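Local coordinates for protein L-lysine 6-monooxygenase involved in desferrioxamine biosynthesis (Erwinia amylovora CFBP1430, PDB 5O8P) that probably uses FAD and NADPH to N-hydroxylate cadaverine, a step in building the siderophore desferrioxamine in the fire blight pathogen, at residues B[16-28]-B[107-119]. Sequence-based numbering, arbitrary orientation.
Sequences IGPFNLGLACLSE and CQWAAERLGNLRW. With FAD (flavin-adenine dinucleotide), chain C.
Asn116 ND2 donates to Ala24 O over 3.1 Å, almost straight at 172° and in the plane of its own amide, a worked example of how the first helix of a Rossmann-type FAD-binding fold is fixed at the end remote from its cofactor. The same carbonyl oxygen, in the last turn of helix 18-27, also accepts the helical bond from Glu28 N, which arrives from the opposite face of its plane, so two donors grip one buried acceptor. With CG wedged between its backbone N and carbonyl carbon, Asn116 turns its amide toward the helix. Beside it, Gly115 N meets Glu28 OE2, just after the helix, on the syn side at 2.9 Å, though well out of the carboxylate plane; the other oxygen, OE1, bonds to Tyr75 OH, so both carboxylate oxygens are engaged.

The axes of helices 18-27 and 107-113 are inclined at 46°, and residues after the second helix, Leu114 and Leu117, share the apolar layer between them. Leu21 spreads its two methyls: CD1 packs against Leu114 CD1 at 3.6 Å and also meets Leu117, while CD2 rests on Cys107 CB. Ala24 CB touches Leu117 CD2 at 3.8 Å, and Cys25 SG lies near Leu114 CD1. Phe37, on strand 35-38 next to strand 117-118, adds its side chain to this layer. Gly17, at the N-cap position, sets its CA beside FAD O5B. Next to it, Ile16 makes a CH-pi contact with Trp119, its CD1 over one face of the six-membered ring, 4.0 Å from the centroid and 12° off the normal.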
# COMPACT_ATOMS: atom_id res chain seq x y z
N ILE B 16 -29.51 -20.88 11.20
CA ILE B 16 -28.08 -21.02 11.44
C ILE B 16 -27.33 -20.33 10.30
O ILE B 16 -26.73 -20.97 9.40
CB ILE B 16 -27.64 -22.49 11.62
CG1 ILE B 16 -28.45 -23.16 12.73
CG2 ILE B 16 -26.16 -22.57 11.99
CD1 ILE B 16 -28.33 -24.67 12.73
N GLY B 17 -27.38 -19.01 10.35
CA GLY B 17 -26.49 -18.18 9.55
C GLY B 17 -25.22 -18.00 10.33
O GLY B 17 -25.07 -18.62 11.38
N PRO B 18 -24.31 -17.14 9.84
CA PRO B 18 -23.06 -16.92 10.59
C PRO B 18 -23.28 -16.34 11.97
O PRO B 18 -22.47 -16.62 12.87
CB PRO B 18 -22.29 -15.93 9.71
CG PRO B 18 -22.97 -15.94 8.38
CD PRO B 18 -24.40 -16.29 8.64
N PHE B 19 -24.35 -15.57 12.15
CA PHE B 19 -24.68 -15.04 13.48
C PHE B 19 -25.07 -16.12 14.51
O PHE B 19 -24.44 -16.21 15.56
CB PHE B 19 -25.74 -13.94 13.40
CG PHE B 19 -25.32 -12.78 12.55
CD1 PHE B 19 -24.04 -12.22 12.67
CD2 PHE B 19 -26.19 -12.22 11.65
CE1 PHE B 19 -23.64 -11.16 11.89
CE2 PHE B 19 -25.78 -11.14 10.87
CZ PHE B 19 -24.51 -10.64 10.98
N ASN B 20 -26.09 -16.94 14.22
CA ASN B 20 -26.45 -18.03 15.15
C ASN B 20 -25.41 -19.13 15.21
O ASN B 20 -25.29 -19.78 16.23
CB ASN B 20 -27.82 -18.63 14.85
CG ASN B 20 -28.96 -17.93 15.56
OD1 ASN B 20 -28.75 -17.03 16.35
ND2 ASN B 20 -30.19 -18.33 15.27
N LEU B 21 -24.65 -19.33 14.14
CA LEU B 21 -23.52 -20.27 14.19
C LEU B 21 -22.48 -19.76 15.18
O LEU B 21 -21.85 -20.54 15.89
CB LEU B 21 -22.90 -20.47 12.80
CG LEU B 21 -21.74 -21.47 12.72
CD1 LEU B 21 -22.19 -22.86 13.15
CD2 LEU B 21 -21.12 -21.52 11.32
N GLY B 22 -22.30 -18.44 15.21
CA GLY B 22 -21.47 -17.80 16.22
C GLY B 22 -21.98 -18.07 17.61
O GLY B 22 -21.26 -18.62 18.44
N LEU B 23 -23.24 -17.70 17.86
CA LEU B 23 -23.88 -17.97 19.16
C LEU B 23 -23.70 -19.42 19.58
O LEU B 23 -23.45 -19.70 20.76
CB LEU B 23 -25.38 -17.63 19.12
CG LEU B 23 -26.14 -17.65 20.45
CD1 LEU B 23 -25.41 -16.89 21.53
CD2 LEU B 23 -27.53 -17.08 20.25
N ALA B 24 -23.80 -20.34 18.62
CA ALA B 24 -23.64 -21.76 18.90
C ALA B 24 -22.25 -22.11 19.39
O ALA B 24 -22.12 -22.86 20.36
CB ALA B 24 -23.99 -22.58 17.67
N CYS B 25 -21.21 -21.59 18.73
CA CYS B 25 -19.84 -21.84 19.18
C CYS B 25 -19.57 -21.21 20.54
O CYS B 25 -18.84 -21.75 21.35
CB CYS B 25 -18.83 -21.27 18.20
SG CYS B 25 -18.95 -21.86 16.51
N LEU B 26 -20.15 -20.05 20.77
CA LEU B 26 -19.97 -19.36 22.03
C LEU B 26 -20.74 -20.03 23.15
O LEU B 26 -20.24 -20.07 24.27
CB LEU B 26 -20.33 -17.88 21.92
CG LEU B 26 -19.36 -17.05 21.07
CD1 LEU B 26 -19.87 -15.63 20.90
CD2 LEU B 26 -17.96 -17.04 21.67
N SER B 27 -21.93 -20.57 22.85
CA SER B 27 -22.78 -21.21 23.89
C SER B 27 -22.38 -22.63 24.25
O SER B 27 -22.59 -23.03 25.38
CB SER B 27 -24.27 -21.16 23.53
OG SER B 27 -24.54 -21.65 22.25
N GLU B 28 -21.81 -23.40 23.31
CA GLU B 28 -21.47 -24.81 23.57
C GLU B 28 -20.71 -25.08 24.89
O GLU B 28 -21.17 -25.90 25.68
CB GLU B 28 -20.71 -25.46 22.41
CG GLU B 28 -20.93 -26.98 22.32
CD GLU B 28 -20.09 -27.68 21.25
OE1 GLU B 28 -18.96 -27.19 20.98
OE2 GLU B 28 -20.54 -28.72 20.70
N CYS B 107 -16.62 -22.04 8.30
CA CYS B 107 -17.94 -22.15 8.93
C CYS B 107 -18.48 -23.58 8.89
O CYS B 107 -19.16 -24.01 9.81
CB CYS B 107 -18.94 -21.20 8.30
SG CYS B 107 -18.67 -19.47 8.73
N GLN B 108 -18.17 -24.30 7.81
CA GLN B 108 -18.63 -25.69 7.65
C GLN B 108 -17.89 -26.58 8.62
O GLN B 108 -18.51 -27.40 9.27
CB GLN B 108 -18.42 -26.18 6.21
CG GLN B 108 -19.47 -25.63 5.24
CD GLN B 108 -19.17 -25.94 3.79
OE1 GLN B 108 -18.10 -26.48 3.45
NE2 GLN B 108 -20.09 -25.59 2.91
N TRP B 109 -16.59 -26.41 8.73
CA TRP B 109 -15.79 -27.11 9.74
C TRP B 109 -16.32 -26.89 11.15
O TRP B 109 -16.41 -27.84 11.93
CB TRP B 109 -14.34 -26.66 9.65
CG TRP B 109 -13.48 -27.13 10.73
CD1 TRP B 109 -12.81 -28.30 10.79
CD2 TRP B 109 -13.16 -26.42 11.91
NE1 TRP B 109 -12.09 -28.37 11.94
CE2 TRP B 109 -12.28 -27.23 12.65
CE3 TRP B 109 -13.52 -25.16 12.42
CZ2 TRP B 109 -11.76 -26.84 13.88
CZ3 TRP B 109 -12.99 -24.76 13.63
CH2 TRP B 109 -12.12 -25.60 14.35
N ALA B 110 -16.66 -25.65 11.49
CA ALA B 110 -17.22 -25.35 12.80
C ALA B 110 -18.57 -26.04 12.99
O ALA B 110 -18.81 -26.69 14.01
CB ALA B 110 -17.37 -23.85 12.99
N ALA B 111 -19.45 -25.92 12.01
CA ALA B 111 -20.78 -26.52 12.08
C ALA B 111 -20.71 -28.03 12.27
O ALA B 111 -21.49 -28.60 13.02
CB ALA B 111 -21.59 -26.18 10.84
N GLU B 112 -19.76 -28.67 11.60
CA GLU B 112 -19.52 -30.11 11.74
C GLU B 112 -19.07 -30.45 13.18
O GLU B 112 -19.60 -31.37 13.79
CB GLU B 112 -18.51 -30.58 10.68
CG GLU B 112 -18.69 -32.01 10.17
CD GLU B 112 -18.30 -33.08 11.19
OE1 GLU B 112 -17.39 -32.84 12.02
OE2 GLU B 112 -18.91 -34.19 11.15
N ARG B 113 -18.11 -29.69 13.72
CA ARG B 113 -17.55 -29.95 15.07
C ARG B 113 -18.60 -29.81 16.19
O ARG B 113 -18.50 -30.47 17.22
CB ARG B 113 -16.38 -29.01 15.37
CG ARG B 113 -15.08 -29.68 15.79
CD ARG B 113 -14.04 -28.66 16.25
NE ARG B 113 -14.29 -28.31 17.65
CZ ARG B 113 -13.42 -28.36 18.67
NH1 ARG B 113 -12.13 -28.70 18.48
NH2 ARG B 113 -13.85 -28.05 19.90
N LEU B 114 -19.57 -28.93 15.99
CA LEU B 114 -20.55 -28.63 17.02
C LEU B 114 -21.54 -29.77 17.23
O LEU B 114 -21.82 -30.55 16.32
CB LEU B 114 -21.34 -27.36 16.68
CG LEU B 114 -20.61 -26.02 16.82
CD1 LEU B 114 -21.29 -24.94 15.99
CD2 LEU B 114 -20.55 -25.61 18.27
N GLY B 115 -22.06 -29.82 18.46
CA GLY B 115 -23.13 -30.74 18.83
C GLY B 115 -24.52 -30.13 18.88
O GLY B 115 -25.51 -30.85 18.77
N ASN B 116 -24.62 -28.82 19.05
CA ASN B 116 -25.91 -28.17 19.32
C ASN B 116 -26.71 -27.75 18.09
O ASN B 116 -27.69 -27.02 18.22
CB ASN B 116 -25.74 -26.98 20.28
CG ASN B 116 -24.64 -26.03 19.87
OD1 ASN B 116 -24.04 -26.17 18.80
ND2 ASN B 116 -24.35 -25.04 20.74
N LEU B 117 -26.32 -28.21 16.90
CA LEU B 117 -27.03 -27.85 15.66
C LEU B 117 -27.92 -28.99 15.19
O LEU B 117 -27.52 -30.13 15.27
CB LEU B 117 -26.02 -27.51 14.55
CG LEU B 117 -24.95 -26.48 14.91
CD1 LEU B 117 -24.07 -26.20 13.71
CD2 LEU B 117 -25.62 -25.20 15.45
N ARG B 118 -29.12 -28.65 14.71
CA ARG B 118 -30.07 -29.61 14.14
C ARG B 118 -30.44 -29.16 12.73
O ARG B 118 -31.27 -28.26 12.54
CB ARG B 118 -31.34 -29.71 15.01
CG ARG B 118 -31.65 -31.13 15.43
CD ARG B 118 -31.26 -31.45 16.85
NE ARG B 118 -29.82 -31.39 17.10
CZ ARG B 118 -29.23 -31.73 18.26
NH1 ARG B 118 -29.93 -32.19 19.30
NH2 ARG B 118 -27.91 -31.61 18.37
N TRP B 119 -29.83 -29.78 11.73
CA TRP B 119 -30.11 -29.45 10.33
C TRP B 119 -31.40 -30.12 9.84
O TRP B 119 -31.99 -30.93 10.54
CB TRP B 119 -28.92 -29.85 9.44
CG TRP B 119 -27.67 -29.13 9.81
CD1 TRP B 119 -26.60 -29.64 10.48
CD2 TRP B 119 -27.38 -27.76 9.57
NE1 TRP B 119 -25.65 -28.67 10.67
CE2 TRP B 119 -26.10 -27.50 10.12
CE3 TRP B 119 -28.06 -26.71 8.94
CZ2 TRP B 119 -25.49 -26.25 10.05
CZ3 TRP B 119 -27.47 -25.46 8.87
CH2 TRP B 119 -26.19 -25.24 9.42
PA FAD C . -28.29 -16.24 6.75
O1A FAD C . -27.35 -16.88 5.74
O2A FAD C . -29.48 -15.45 6.26
O5B FAD C . -28.78 -17.46 7.69
C5B FAD C . -30.16 -17.78 7.88
C4B FAD C . -30.42 -19.28 7.96
O4B FAD C . -31.70 -19.50 8.57
C3B FAD C . -30.47 -19.93 6.58
O3B FAD C . -29.67 -21.12 6.61
C2B FAD C . -31.96 -20.20 6.34
O2B FAD C . -32.23 -21.35 5.54
C1B FAD C . -32.48 -20.39 7.75
N9A FAD C . -33.95 -20.21 7.94
C8A FAD C . -34.74 -19.19 7.56
N7A FAD C . -36.03 -19.42 7.93
C5A FAD C . -36.07 -20.61 8.57
C6A FAD C . -37.10 -21.46 9.22
N6A FAD C . -38.40 -21.08 9.27
N1A FAD C . -36.70 -22.64 9.77
C2A FAD C . -35.42 -23.05 9.73
N3A FAD C . -34.44 -22.33 9.15
C4A FAD C . -34.69 -21.12 8.57
N1 FAD C . -21.00 -9.05 6.14
C2 FAD C . -19.74 -8.86 6.62
O2 FAD C . -19.62 -8.37 7.76
N3 FAD C . -18.64 -9.20 5.91
C4 FAD C . -18.73 -9.74 4.68
O4 FAD C . -17.70 -10.04 4.05
C4X FAD C . -20.06 -9.97 4.08
N5 FAD C . -20.22 -10.51 2.85
C5X FAD C . -21.45 -10.70 2.33
C6 FAD C . -21.55 -11.26 1.06
C7 FAD C . -22.78 -11.49 0.46
C7M FAD C . -22.86 -12.09 -0.92
C8 FAD C . -24.02 -11.13 1.21
C8M FAD C . -25.37 -11.37 0.59
C9 FAD C . -23.94 -10.57 2.48
C9A FAD C . -22.70 -10.33 3.10
N10 FAD C . -22.56 -9.77 4.41
C10 FAD C . -21.24 -9.58 4.91
C1' FAD C . -23.71 -9.37 5.27
C2' FAD C . -24.12 -10.48 6.26
O2' FAD C . -22.96 -11.02 6.92
C3' FAD C . -24.93 -11.62 5.62
O3' FAD C . -26.15 -11.12 5.05
C4' FAD C . -25.28 -12.75 6.61
O4' FAD C . -25.47 -13.97 5.88
C5' FAD C . -26.55 -12.46 7.41
O5' FAD C . -26.52 -13.23 8.61
P FAD C . -27.67 -14.30 8.92
O1P FAD C . -27.32 -14.99 10.22
O2P FAD C . -28.94 -13.51 8.81
O3P FAD C . -27.35 -15.29 7.67